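Long-range contacts in Glp_546_48378_50642 (Giardia intestinalis, PDB 2QVW), which cleaves double-stranded RNA into fragments of 21 to 23 base pairs, the small interfering RNAs that guide destruction of matching transcripts: residues A[32-36]-A[47-51]; A[289-293]-A[414-420]; A[454-458]-A[526-531]; A[512-516]-A[575-579]. One frame throughout, in Å; residues are numbered along the deposited sequence.

Interaction 1: residues A[32-36]-A[47-51]; sequences LPGFK and EVYFE
The ring of Phe-35 has Val-48 over one face and Phe-50 at its edge. CB of Val-48 makes a CH-pi contact, 4.2 Å from the centroid of the Phe-35 ring and displaced toward the rim. Phe-50 meets the same ring rim to rim, CE1 of Phe-35 lying 3.6 Å from CZ of Phe-50; neither ring lies over the face of the other, so the pair is not a stack, and the planes are turned 30° apart. Around the Phe-50 ring, CD1 of Leu-32 lies over one face, while the carbonyl O of Pro-33 and CE1 of Phe-35 come to the edge; the packing touch from Leu-32 is made by its CB, 3.6 Å from CD2 of Phe-50. With chi1 at 67°, Phe-35 lays its ring along Val-48 and brings CE1 to Phe-50.

These groups belong to a beta hairpin, strands 35-37 and 46-49, in the antiparallel sheet of the N-terminal domain. Phe-35 and Val-48 form a hydrogen-bonded antiparallel pair: N of Phe-35 gives to O of Val-48 at 2.9 Å, and N of Val-48 returns a bond to O of Phe-35 at 2.8 Å. Next to it, Lys-36 and Glu-47 are a non-hydrogen-bonded pair whose side chains leave by the other face and touch through their aliphatic parts. Helix 267-284 covers the aromatic face: His-273 stacks on Phe-35, and Ile-270 touches both Val-48 and Phe-50.

The chemistry implies a division of labour, in which two reciprocal backbone bonds set the register and an apolar, aromatic surface seats the sheet against its helix.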
loop_
_atom_site.group_PDB
_atom_site.type_symbol
_atom_site.label_atom_id
_atom_site.label_comp_id
_atom_site.label_asym_id
_atom_site.label_seq_id
_atom_site.Cartn_x
_atom_site.Cartn_y
_atom_site.Cartn_z
ATOM N N LEU A 32 7.393 -8.321 -5.597
ATOM C CA LEU A 32 8.351 -7.240 -5.774
ATOM C C LEU A 32 7.823 -6.216 -6.751
ATOM O O LEU A 32 7.487 -6.544 -7.880
ATOM C CB LEU A 32 9.690 -7.786 -6.276
ATOM C CG LEU A 32 10.345 -8.838 -5.372
ATOM C CD1 LEU A 32 11.712 -9.161 -5.904
ATOM C CD2 LEU A 32 10.455 -8.328 -3.943
ATOM N N PRO A 33 7.737 -4.952 -6.320
ATOM C CA PRO A 33 7.244 -3.859 -7.165
ATOM C C PRO A 33 8.182 -3.567 -8.342
ATOM O O PRO A 33 9.372 -3.324 -8.153
ATOM C CB PRO A 33 7.152 -2.693 -6.185
ATOM C CG PRO A 33 8.299 -2.960 -5.264
ATOM C CD PRO A 33 8.153 -4.445 -5.001
ATOM N N GLY A 34 7.637 -3.598 -9.555
ATOM C CA GLY A 34 8.453 -3.328 -10.719
ATOM C C GLY A 34 9.015 -1.930 -10.620
ATOM O O GLY A 34 8.806 -1.240 -9.624
ATOM N N PHE A 35 9.742 -1.507 -11.642
ATOM C CA PHE A 35 10.313 -0.168 -11.662
ATOM C C PHE A 35 10.969 0.064 -13.007
ATOM O O PHE A 35 11.418 -0.879 -13.642
ATOM C CB PHE A 35 11.347 -0.005 -10.550
ATOM C CG PHE A 35 12.568 -0.838 -10.735
ATOM C CD1 PHE A 35 12.572 -2.184 -10.392
ATOM C CD2 PHE A 35 13.716 -0.282 -11.265
ATOM C CE1 PHE A 35 13.710 -2.964 -10.572
ATOM C CE2 PHE A 35 14.862 -1.050 -11.450
ATOM C CZ PHE A 35 14.857 -2.395 -11.103
ATOM N N LYS A 36 10.992 1.299 -13.481
ATOM C CA LYS A 36 11.640 1.531 -14.754
ATOM C C LYS A 36 12.925 2.278 -14.494
ATOM O O LYS A 36 13.056 2.945 -13.475
ATOM C CB LYS A 36 10.712 2.279 -15.721
ATOM C CG LYS A 36 9.948 3.451 -15.155
ATOM C CD LYS A 36 8.893 3.923 -16.149
ATOM C CE LYS A 36 8.297 5.261 -15.733
ATOM N NZ LYS A 36 7.580 5.207 -14.425
ATOM N N GLU A 47 12.372 -0.874 -18.480
ATOM C CA GLU A 47 11.451 -1.157 -17.385
ATOM C C GLU A 47 11.607 -2.605 -16.910
ATOM O O GLU A 47 11.829 -3.504 -17.716
ATOM C CB GLU A 47 10.002 -0.922 -17.823
ATOM C CG GLU A 47 9.705 0.467 -18.353
ATOM C CD GLU A 47 10.088 0.635 -19.810
ATOM O OE1 GLU A 47 9.556 -0.118 -20.662
ATOM O OE2 GLU A 47 10.918 1.523 -20.102
ATOM N N VAL A 48 11.485 -2.824 -15.604
ATOM C CA VAL A 48 11.606 -4.159 -15.028
ATOM C C VAL A 48 10.343 -4.558 -14.281
ATOM O O VAL A 48 9.889 -3.849 -13.382
ATOM C CB VAL A 48 12.761 -4.232 -14.036
ATOM C CG1 VAL A 48 12.877 -5.648 -13.492
ATOM C CG2 VAL A 48 14.051 -3.788 -14.707
ATOM N N TYR A 49 9.786 -5.709 -14.637
ATOM C CA TYR A 49 8.567 -6.183 -13.999
ATOM C C TYR A 49 8.826 -7.479 -13.253
ATOM O O TYR A 49 9.570 -8.334 -13.732
ATOM C CB TYR A 49 7.493 -6.415 -15.058
ATOM C CG TYR A 49 7.266 -5.224 -15.963
ATOM C CD1 TYR A 49 6.407 -4.194 -15.599
ATOM C CD2 TYR A 49 7.917 -5.128 -17.190
ATOM C CE1 TYR A 49 6.199 -3.102 -16.435
ATOM C CE2 TYR A 49 7.717 -4.044 -18.032
ATOM C CZ TYR A 49 6.859 -3.034 -17.653
ATOM O OH TYR A 49 6.666 -1.968 -18.500
ATOM N N PHE A 50 8.209 -7.624 -12.084
ATOM C CA PHE A 50 8.373 -8.831 -11.281
ATOM C C PHE A 50 7.029 -9.515 -11.135
ATOM O O PHE A 50 5.992 -8.913 -11.401
ATOM C CB PHE A 50 8.903 -8.493 -9.884
ATOM C CG PHE A 50 10.196 -7.745 -9.887
ATOM C CD1 PHE A 50 11.373 -8.366 -10.270
ATOM C CD2 PHE A 50 10.230 -6.409 -9.522
ATOM C CE1 PHE A 50 12.562 -7.672 -10.295
ATOM C CE2 PHE A 50 11.414 -5.706 -9.544
ATOM C CZ PHE A 50 12.588 -6.342 -9.933
ATOM N N GLU A 51 7.059 -10.773 -10.701
ATOM C CA GLU A 51 5.846 -11.559 -10.490
ATOM C C GLU A 51 6.183 -12.918 -9.899
ATOM O O GLU A 51 6.828 -13.748 -10.544
ATOM C CB GLU A 51 5.099 -11.730 -11.803
ATOM C CG GLU A 51 5.962 -12.248 -12.902
ATOM C CD GLU A 51 5.438 -11.853 -14.257
ATOM O OE1 GLU A 51 4.309 -12.262 -14.596
ATOM O OE2 GLU A 51 6.151 -11.128 -14.983
#

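Interaction 2: residues A[289-293]-A[414-420]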
loop_
_atom_site.group_PDB
_atom_site.type_symbol
_atom_site.label_atom_id
_atom_site.label_comp_id
_atom_site.label_asym_id
_atom_site.label_seq_id
_atom_site.Cartn_x
_atom_site.Cartn_y
_atom_site.Cartn_z
ATOM N N PRO A 289 3.552 3.862 10.699
ATOM C CA PRO A 289 2.363 3.104 11.097
ATOM C C PRO A 289 2.321 1.754 10.385
ATOM O O PRO A 289 2.357 1.698 9.149
ATOM C CB PRO A 289 1.229 4.020 10.664
ATOM C CG PRO A 289 1.799 5.366 10.965
ATOM C CD PRO A 289 3.216 5.275 10.462
ATOM N N ASP A 290 2.262 0.672 11.160
ATOM C CA ASP A 290 2.231 -0.665 10.580
ATOM C C ASP A 290 0.941 -0.885 9.793
ATOM O O ASP A 290 -0.150 -0.611 10.285
ATOM C CB ASP A 290 2.363 -1.722 11.674
ATOM C CG ASP A 290 2.633 -3.110 11.112
ATOM O OD1 ASP A 290 2.505 -4.091 11.877
ATOM O OD2 ASP A 290 2.976 -3.230 9.909
ATOM N N CYS A 291 1.085 -1.393 8.569
ATOM C CA CYS A 291 -0.040 -1.644 7.672
ATOM C C CYS A 291 -0.383 -3.124 7.561
ATOM O O CYS A 291 -1.500 -3.491 7.183
ATOM C CB CYS A 291 0.288 -1.124 6.276
ATOM S SG CYS A 291 1.716 -1.940 5.544
ATOM N N GLY A 292 0.592 -3.967 7.878
ATOM C CA GLY A 292 0.381 -5.398 7.804
ATOM C C GLY A 292 1.237 -6.006 6.717
ATOM O O GLY A 292 1.622 -7.178 6.783
ATOM N N ARG A 293 1.535 -5.192 5.710
ATOM C CA ARG A 293 2.349 -5.625 4.577
ATOM C C ARG A 293 3.780 -5.925 5.026
ATOM O O ARG A 293 4.201 -5.538 6.121
ATOM C CB ARG A 293 2.382 -4.533 3.505
ATOM C CG ARG A 293 1.018 -4.038 3.062
ATOM C CD ARG A 293 1.167 -3.006 1.960
ATOM N NE ARG A 293 -0.118 -2.626 1.397
ATOM C CZ ARG A 293 -1.004 -1.862 2.015
ATOM N NH1 ARG A 293 -0.743 -1.386 3.218
ATOM N NH2 ARG A 293 -2.162 -1.588 1.438
ATOM N N SER A 414 -4.158 3.419 3.805
ATOM C CA SER A 414 -3.190 2.341 3.573
ATOM C C SER A 414 -3.372 1.142 4.512
ATOM O O SER A 414 -3.148 -0.000 4.110
ATOM C CB SER A 414 -1.749 2.869 3.691
ATOM O OG SER A 414 -0.802 1.914 3.212
ATOM N N ILE A 415 -3.752 1.406 5.758
ATOM C CA ILE A 415 -3.979 0.347 6.730
ATOM C C ILE A 415 -5.136 -0.501 6.213
ATOM O O ILE A 415 -5.087 -1.732 6.214
ATOM C CB ILE A 415 -4.424 0.916 8.100
ATOM C CG1 ILE A 415 -3.386 1.914 8.639
ATOM C CG2 ILE A 415 -4.682 -0.229 9.075
ATOM C CD1 ILE A 415 -2.117 1.296 9.180
ATOM N N PHE A 416 -6.177 0.198 5.776
ATOM C CA PHE A 416 -7.400 -0.401 5.267
ATOM C C PHE A 416 -7.157 -1.366 4.112
ATOM O O PHE A 416 -7.714 -2.463 4.087
ATOM C CB PHE A 416 -8.342 0.707 4.817
ATOM C CG PHE A 416 -9.754 0.256 4.615
ATOM C CD1 PHE A 416 -10.565 -0.047 5.702
ATOM C CD2 PHE A 416 -10.285 0.153 3.334
ATOM C CE1 PHE A 416 -11.883 -0.446 5.506
ATOM C CE2 PHE A 416 -11.598 -0.245 3.136
ATOM C CZ PHE A 416 -12.396 -0.541 4.219
ATOM N N THR A 417 -6.335 -0.952 3.151
ATOM C CA THR A 417 -6.034 -1.794 2.000
ATOM C C THR A 417 -4.959 -2.826 2.305
ATOM O O THR A 417 -4.637 -3.660 1.466
ATOM C CB THR A 417 -5.579 -0.963 0.802
ATOM O OG1 THR A 417 -4.569 -0.040 1.216
ATOM C CG2 THR A 417 -6.748 -0.197 0.209
ATOM N N GLY A 418 -4.388 -2.763 3.501
ATOM C CA GLY A 418 -3.376 -3.729 3.876
ATOM C C GLY A 418 -4.094 -4.938 4.446
ATOM O O GLY A 418 -5.324 -4.928 4.535
ATOM N N PRO A 419 -3.373 -5.994 4.848
ATOM C CA PRO A 419 -4.032 -7.177 5.400
ATOM C C PRO A 419 -4.692 -6.980 6.761
ATOM O O PRO A 419 -5.417 -7.853 7.227
ATOM C CB PRO A 419 -2.903 -8.204 5.434
ATOM C CG PRO A 419 -1.706 -7.377 5.686
ATOM C CD PRO A 419 -1.917 -6.203 4.757
ATOM N N ASN A 420 -4.446 -5.839 7.397
ATOM C CA ASN A 420 -5.036 -5.556 8.707
ATOM C C ASN A 420 -6.411 -4.907 8.588
ATOM O O ASN A 420 -7.224 -4.987 9.508
ATOM C CB ASN A 420 -4.119 -4.646 9.525
ATOM C CG ASN A 420 -2.801 -5.299 9.850
ATOM O OD1 ASN A 420 -2.739 -6.508 10.103
ATOM N ND2 ASN A 420 -1.734 -4.506 9.858
#
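Arg-293 reaches across to the end of helix 404-417 and holds the carbonyl O of Ser-414 end-on with two nitrogens. NH1 makes the shorter bond, 2.9 Å from O of Ser-414, and comes from above the carbonyl plane; NH2 makes a longer one of 3.3 Å to the same O, in that plane and on a lone pair. NH2 also donates to OG1 of Thr-417 at 2.9 Å, at a rather bent 131°. The chain runs straight through CG, CD and NE, and chi4 (73°) then swings the guanidinium so that NH1 and NH2 reach this O. There its edge meets Ser-414 and Thr-417, and CA of Gly-418 lies over one face.

The helix belongs to the first RNase III domain, and the loop 289-293 leads from helix 267-284 to helix 295-306, so the arginine ties this connection to the end of helix 404-417. The side chain of Ser-414 is about 9 Å from that of Glu-338, which probably binds manganese.

Within the loop, NH1 of Arg-293 gives a further bond, 3.4 Å long, to SG of Cys-291, in the guanidinium plane, which helps fix its rotation. Asp-290 closes an Asx turn by accepting from N of Gly-292. On the helix side, chi2 of Ile-415 (-74°) folds CD1 back to O of Asp-290. The ring of Pro-419 packs on Gly-292, its CG facing the glycine carbonyl carbon.

Interaction 3: residues A[454-458]-A[526-531]; sequences SKRVC and VSVIDI
This is a helix-to-helix packing contact without a cross-segment hydrogen bond, joining the end of helix 448-458 to the beginning of helix 528-542 in a largely helical part of the chain, away from the known manganese-binding residues. Ser-527 occupies the N-cap position of the second helix, and Val-526 just before it meets the first.

Ile-531 is buried in the contact. Its side chain leaves its helix toward the other one, and the terminal CD1 lies 3.7 Å from CA of Ser-454 and 4.2 Å from CB of Val-457, covering the backbone as much as the side chains. Helix 464-473 extends this apolar patch, with Leu-470 touching both Val-457 and Ile-531. Beside it, Val-528 sets CG2 3.7 Å from OG of Ser-454. That hydroxyl is satisfied within its own helix, by a hydrogen bond with the carbonyl O of Val-450, and its contact with CG2 of Val-528 is van der Waals.

Toward the surface, CG of Lys-455 only grazes Val-526. Cys-458, with SG anti to its carbonyl carbon (chi1 -62°), directs the sulfur at the same valine, and SG lies 3.4 Å from CA and 3.5 Å from CG1 of Val-526.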
loop_
_atom_site.group_PDB
_atom_site.type_symbol
_atom_site.label_atom_id
_atom_site.label_comp_id
_atom_site.label_asym_id
_atom_site.label_seq_id
_atom_site.Cartn_x
_atom_site.Cartn_y
_atom_site.Cartn_z
ATOM N N SER A 454 -5.424 6.555 42.446
ATOM C CA SER A 454 -4.768 6.192 41.190
ATOM C C SER A 454 -4.252 4.753 41.222
ATOM O O SER A 454 -4.581 3.942 40.358
ATOM C CB SER A 454 -3.591 7.138 40.897
ATOM O OG SER A 454 -4.029 8.465 40.657
ATOM N N LYS A 455 -3.438 4.445 42.223
ATOM C CA LYS A 455 -2.874 3.115 42.357
ATOM C C LYS A 455 -3.952 2.049 42.451
ATOM O O LYS A 455 -3.959 1.092 41.678
ATOM C CB LYS A 455 -1.994 3.042 43.597
ATOM C CG LYS A 455 -0.894 4.078 43.630
ATOM C CD LYS A 455 -0.108 3.988 44.921
ATOM C CE LYS A 455 0.967 5.056 44.985
ATOM N NZ LYS A 455 1.733 4.973 46.258
ATOM N N ARG A 456 -4.860 2.217 43.406
ATOM C CA ARG A 456 -5.936 1.258 43.604
ATOM C C ARG A 456 -6.587 0.886 42.286
ATOM O O ARG A 456 -6.942 -0.265 42.065
ATOM C CB ARG A 456 -6.972 1.823 44.574
ATOM C CG ARG A 456 -6.442 1.974 45.994
ATOM C CD ARG A 456 -7.465 2.619 46.917
ATOM N NE ARG A 456 -8.675 1.815 47.074
ATOM C CZ ARG A 456 -8.740 0.683 47.767
ATOM N NH1 ARG A 456 -7.659 0.212 48.377
ATOM N NH2 ARG A 456 -9.886 0.019 47.846
ATOM N N VAL A 457 -6.734 1.862 41.405
ATOM C CA VAL A 457 -7.324 1.608 40.102
ATOM C C VAL A 457 -6.344 0.790 39.294
ATOM O O VAL A 457 -6.712 -0.206 38.686
ATOM C CB VAL A 457 -7.608 2.912 39.339
ATOM C CG1 VAL A 457 -8.060 2.603 37.924
ATOM C CG2 VAL A 457 -8.666 3.719 40.066
ATOM N N CYS A 458 -5.087 1.213 39.297
ATOM C CA CYS A 458 -4.055 0.511 38.553
ATOM C C CYS A 458 -4.077 -0.989 38.818
ATOM O O CYS A 458 -3.529 -1.763 38.038
ATOM C CB CYS A 458 -2.680 1.078 38.891
ATOM S SG CYS A 458 -2.498 2.809 38.439
ATOM N N VAL A 526 0.151 4.548 35.794
ATOM C CA VAL A 526 -0.200 4.904 37.172
ATOM C C VAL A 526 -0.494 6.397 37.369
ATOM O O VAL A 526 -0.378 6.918 38.478
ATOM C CB VAL A 526 0.923 4.455 38.182
ATOM C CG1 VAL A 526 0.377 4.422 39.604
ATOM C CG2 VAL A 526 1.458 3.065 37.805
ATOM N N SER A 527 -0.887 7.079 36.297
ATOM C CA SER A 527 -1.207 8.509 36.359
ATOM C C SER A 527 -2.706 8.734 36.132
ATOM O O SER A 527 -3.421 7.815 35.709
ATOM C CB SER A 527 -0.420 9.279 35.294
ATOM O OG SER A 527 -0.763 10.665 35.301
ATOM N N VAL A 528 -3.188 9.946 36.403
ATOM C CA VAL A 528 -4.609 10.234 36.217
ATOM C C VAL A 528 -4.943 10.426 34.744
ATOM O O VAL A 528 -6.007 10.021 34.293
ATOM C CB VAL A 528 -5.042 11.485 36.991
ATOM C CG1 VAL A 528 -6.539 11.663 36.875
ATOM C CG2 VAL A 528 -4.634 11.359 38.447
ATOM N N ILE A 529 -4.036 11.051 33.998
ATOM C CA ILE A 529 -4.258 11.261 32.574
ATOM C C ILE A 529 -4.275 9.873 31.974
ATOM O O ILE A 529 -5.139 9.548 31.172
ATOM C CB ILE A 529 -3.110 12.072 31.882
ATOM C CG1 ILE A 529 -2.910 13.446 32.534
ATOM C CG2 ILE A 529 -3.449 12.284 30.431
ATOM C CD1 ILE A 529 -2.341 13.408 33.951
ATOM N N ASP A 530 -3.309 9.054 32.379
ATOM C CA ASP A 530 -3.205 7.694 31.880
ATOM C C ASP A 530 -4.504 6.968 32.113
ATOM O O ASP A 530 -5.056 6.374 31.197
ATOM C CB ASP A 530 -2.067 6.946 32.573
ATOM C CG ASP A 530 -0.707 7.260 31.964
ATOM O OD1 ASP A 530 -0.541 7.047 30.746
ATOM O OD2 ASP A 530 0.197 7.715 32.698
ATOM N N ILE A 531 -4.993 7.029 33.345
ATOM C CA ILE A 531 -6.247 6.379 33.717
ATOM C C ILE A 531 -7.406 6.858 32.844
ATOM O O ILE A 531 -8.145 6.068 32.266
ATOM C CB ILE A 531 -6.584 6.654 35.204
ATOM C CG1 ILE A 531 -5.649 5.844 36.112
ATOM C CG2 ILE A 531 -8.033 6.303 35.481
ATOM C CD1 ILE A 531 -5.703 6.244 37.560
#

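Interaction 4: residues A[512-516]-A[575-579]; sequences QFSHR and CPVLY
The last turn of helix 500-516 packs here against an irregular loop, 575-579, which lies between strand 562-564 and helix 591-602. It is a surface contact made by van der Waals touch, with no hydrogen bond between the two segments.

Leu-578 is the central residue. Its CD1 comes to the edge of the Phe-513 ring, near the ring plane and 4.0 Å from CD1 of Phe-513, while its CG stands 4.0 Å from CD of Arg-516. The other methyl, CD2, lies over the backbone at Phe-513 and near CG of Gln-512. Helix 421-433 closes in as well, for Phe-513 touches Ala-430 and Cys-575 touches Tyr-423.

Arg-516 contributes its length rather than a short polar bond. CG sits between the backbone N and the carbonyl carbon (chi1 85°), and a bend at chi3 of -64° lays the CD-NE portion across Val-577, whose CG1 is 3.8 Å from NE of Arg-516. Beyond the segments, NH1 of the arginine has a long, weak ion pair with Glu-427. The guanidinium turns one face to Cys-575, whose SG stands over its centre, 4.2 Å from CZ of Arg-516.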
loop_
_atom_site.group_PDB
_atom_site.type_symbol
_atom_site.label_atom_id
_atom_site.label_comp_id
_atom_site.label_asym_id
_atom_site.label_seq_id
_atom_site.Cartn_x
_atom_site.Cartn_y
_atom_site.Cartn_z
ATOM N N GLN A 512 -6.567 -2.838 28.127
ATOM C CA GLN A 512 -6.432 -4.058 27.332
ATOM C C GLN A 512 -5.909 -3.715 25.938
ATOM O O GLN A 512 -5.039 -4.400 25.393
ATOM C CB GLN A 512 -7.793 -4.740 27.218
ATOM C CG GLN A 512 -7.775 -6.224 26.872
ATOM C CD GLN A 512 -7.362 -7.100 28.039
ATOM O OE1 GLN A 512 -6.189 -7.160 28.397
ATOM N NE2 GLN A 512 -8.330 -7.776 28.644
ATOM N N PHE A 513 -6.452 -2.641 25.372
ATOM C CA PHE A 513 -6.063 -2.172 24.047
ATOM C C PHE A 513 -4.615 -1.696 24.070
ATOM O O PHE A 513 -3.804 -2.110 23.250
ATOM C CB PHE A 513 -6.972 -1.017 23.621
ATOM C CG PHE A 513 -6.638 -0.444 22.273
ATOM C CD1 PHE A 513 -6.894 -1.170 21.112
ATOM C CD2 PHE A 513 -6.055 0.814 22.164
ATOM C CE1 PHE A 513 -6.580 -0.659 19.869
ATOM C CE2 PHE A 513 -5.735 1.334 20.929
ATOM C CZ PHE A 513 -5.999 0.595 19.774
ATOM N N SER A 514 -4.306 -0.819 25.014
ATOM C CA SER A 514 -2.967 -0.274 25.161
ATOM C C SER A 514 -1.899 -1.367 25.148
ATOM O O SER A 514 -0.758 -1.126 24.747
ATOM C CB SER A 514 -2.876 0.507 26.473
ATOM O OG SER A 514 -3.964 1.402 26.598
ATOM N N HIS A 515 -2.286 -2.566 25.580
ATOM C CA HIS A 515 -1.372 -3.707 25.653
ATOM C C HIS A 515 -1.130 -4.461 24.345
ATOM O O HIS A 515 0.022 -4.611 23.925
ATOM C CB HIS A 515 -1.856 -4.707 26.708
ATOM C CG HIS A 515 -1.019 -5.951 26.791
ATOM N ND1 HIS A 515 -1.555 -7.195 27.062
ATOM C CD2 HIS A 515 0.312 -6.145 26.630
ATOM C CE1 HIS A 515 -0.592 -8.099 27.059
ATOM N NE2 HIS A 515 0.551 -7.489 26.799
ATOM N N ARG A 516 -2.195 -4.953 23.710
ATOM C CA ARG A 516 -2.036 -5.703 22.461
ATOM C C ARG A 516 -1.566 -4.821 21.315
ATOM O O ARG A 516 -1.353 -5.299 20.208
ATOM C CB ARG A 516 -3.340 -6.416 22.075
ATOM C CG ARG A 516 -4.328 -5.571 21.309
ATOM C CD ARG A 516 -5.629 -6.327 21.122
ATOM N NE ARG A 516 -5.478 -7.533 20.307
ATOM C CZ ARG A 516 -5.420 -7.541 18.978
ATOM N NH1 ARG A 516 -5.498 -6.401 18.300
ATOM N NH2 ARG A 516 -5.301 -8.693 18.324
ATOM N N CYS A 575 -12.348 -10.613 16.715
ATOM C CA CYS A 575 -11.301 -10.197 17.627
ATOM C C CYS A 575 -11.834 -10.192 19.066
ATOM O O CYS A 575 -11.998 -9.138 19.676
ATOM C CB CYS A 575 -10.822 -8.805 17.231
ATOM S SG CYS A 575 -9.464 -8.182 18.196
ATOM N N PRO A 576 -12.109 -11.382 19.625
ATOM C CA PRO A 576 -12.626 -11.536 20.991
ATOM C C PRO A 576 -11.815 -10.790 22.045
ATOM O O PRO A 576 -12.380 -10.165 22.938
ATOM C CB PRO A 576 -12.583 -13.043 21.208
ATOM C CG PRO A 576 -12.813 -13.579 19.830
ATOM C CD PRO A 576 -11.930 -12.698 18.987
ATOM N N VAL A 577 -10.491 -10.866 21.939
ATOM C CA VAL A 577 -9.599 -10.191 22.883
ATOM C C VAL A 577 -10.215 -8.888 23.357
ATOM O O VAL A 577 -10.191 -8.575 24.545
ATOM C CB VAL A 577 -8.232 -9.858 22.249
ATOM C CG1 VAL A 577 -7.378 -9.093 23.242
ATOM C CG2 VAL A 577 -7.527 -11.142 21.809
ATOM N N LEU A 578 -10.771 -8.132 22.421
ATOM C CA LEU A 578 -11.390 -6.861 22.759
ATOM C C LEU A 578 -12.902 -6.976 22.768
ATOM O O LEU A 578 -13.528 -7.092 23.816
ATOM C CB LEU A 578 -10.965 -5.780 21.763
ATOM C CG LEU A 578 -9.482 -5.411 21.713
ATOM C CD1 LEU A 578 -9.245 -4.408 20.597
ATOM C CD2 LEU A 578 -9.041 -4.838 23.046
ATOM N N TYR A 579 -13.482 -6.951 21.581
ATOM C CA TYR A 579 -14.921 -7.030 21.431
ATOM C C TYR A 579 -15.544 -8.222 22.134
ATOM O O TYR A 579 -16.521 -8.071 22.868
ATOM C CB TYR A 579 -15.256 -7.017 19.943
ATOM C CG TYR A 579 -14.832 -5.708 19.324
ATOM C CD1 TYR A 579 -15.471 -4.520 19.683
ATOM C CD2 TYR A 579 -13.740 -5.634 18.456
ATOM C CE1 TYR A 579 -15.036 -3.289 19.202
ATOM C CE2 TYR A 579 -13.292 -4.401 17.967
ATOM C CZ TYR A 579 -13.946 -3.233 18.344
ATOM O OH TYR A 579 -13.535 -2.007 17.863
#

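The four contacts illustrate how chemistry follows place in the fold. Interactions 1, 2 and 3 are partly buried, interaction 4 a surface contact. Interaction 1 pairs two strands and is the only one with backbone-to-backbone hydrogen bonds between its segments. In interaction 2, nearest the middle of the chain, side-chain nitrogens bond a helix end. Interactions 3 and 4 have no hydrogen bonds across them; the first joins two helices about 38 Å from the chain's centre, the second a helix and a loop. They are related through consecutive helices 500-516 and 528-542, their centres about 19 Å apart. Helix 421-433 borders both interactions 2 and 4, whereas helix 267-284 backs interaction 1 and leads into interaction 2.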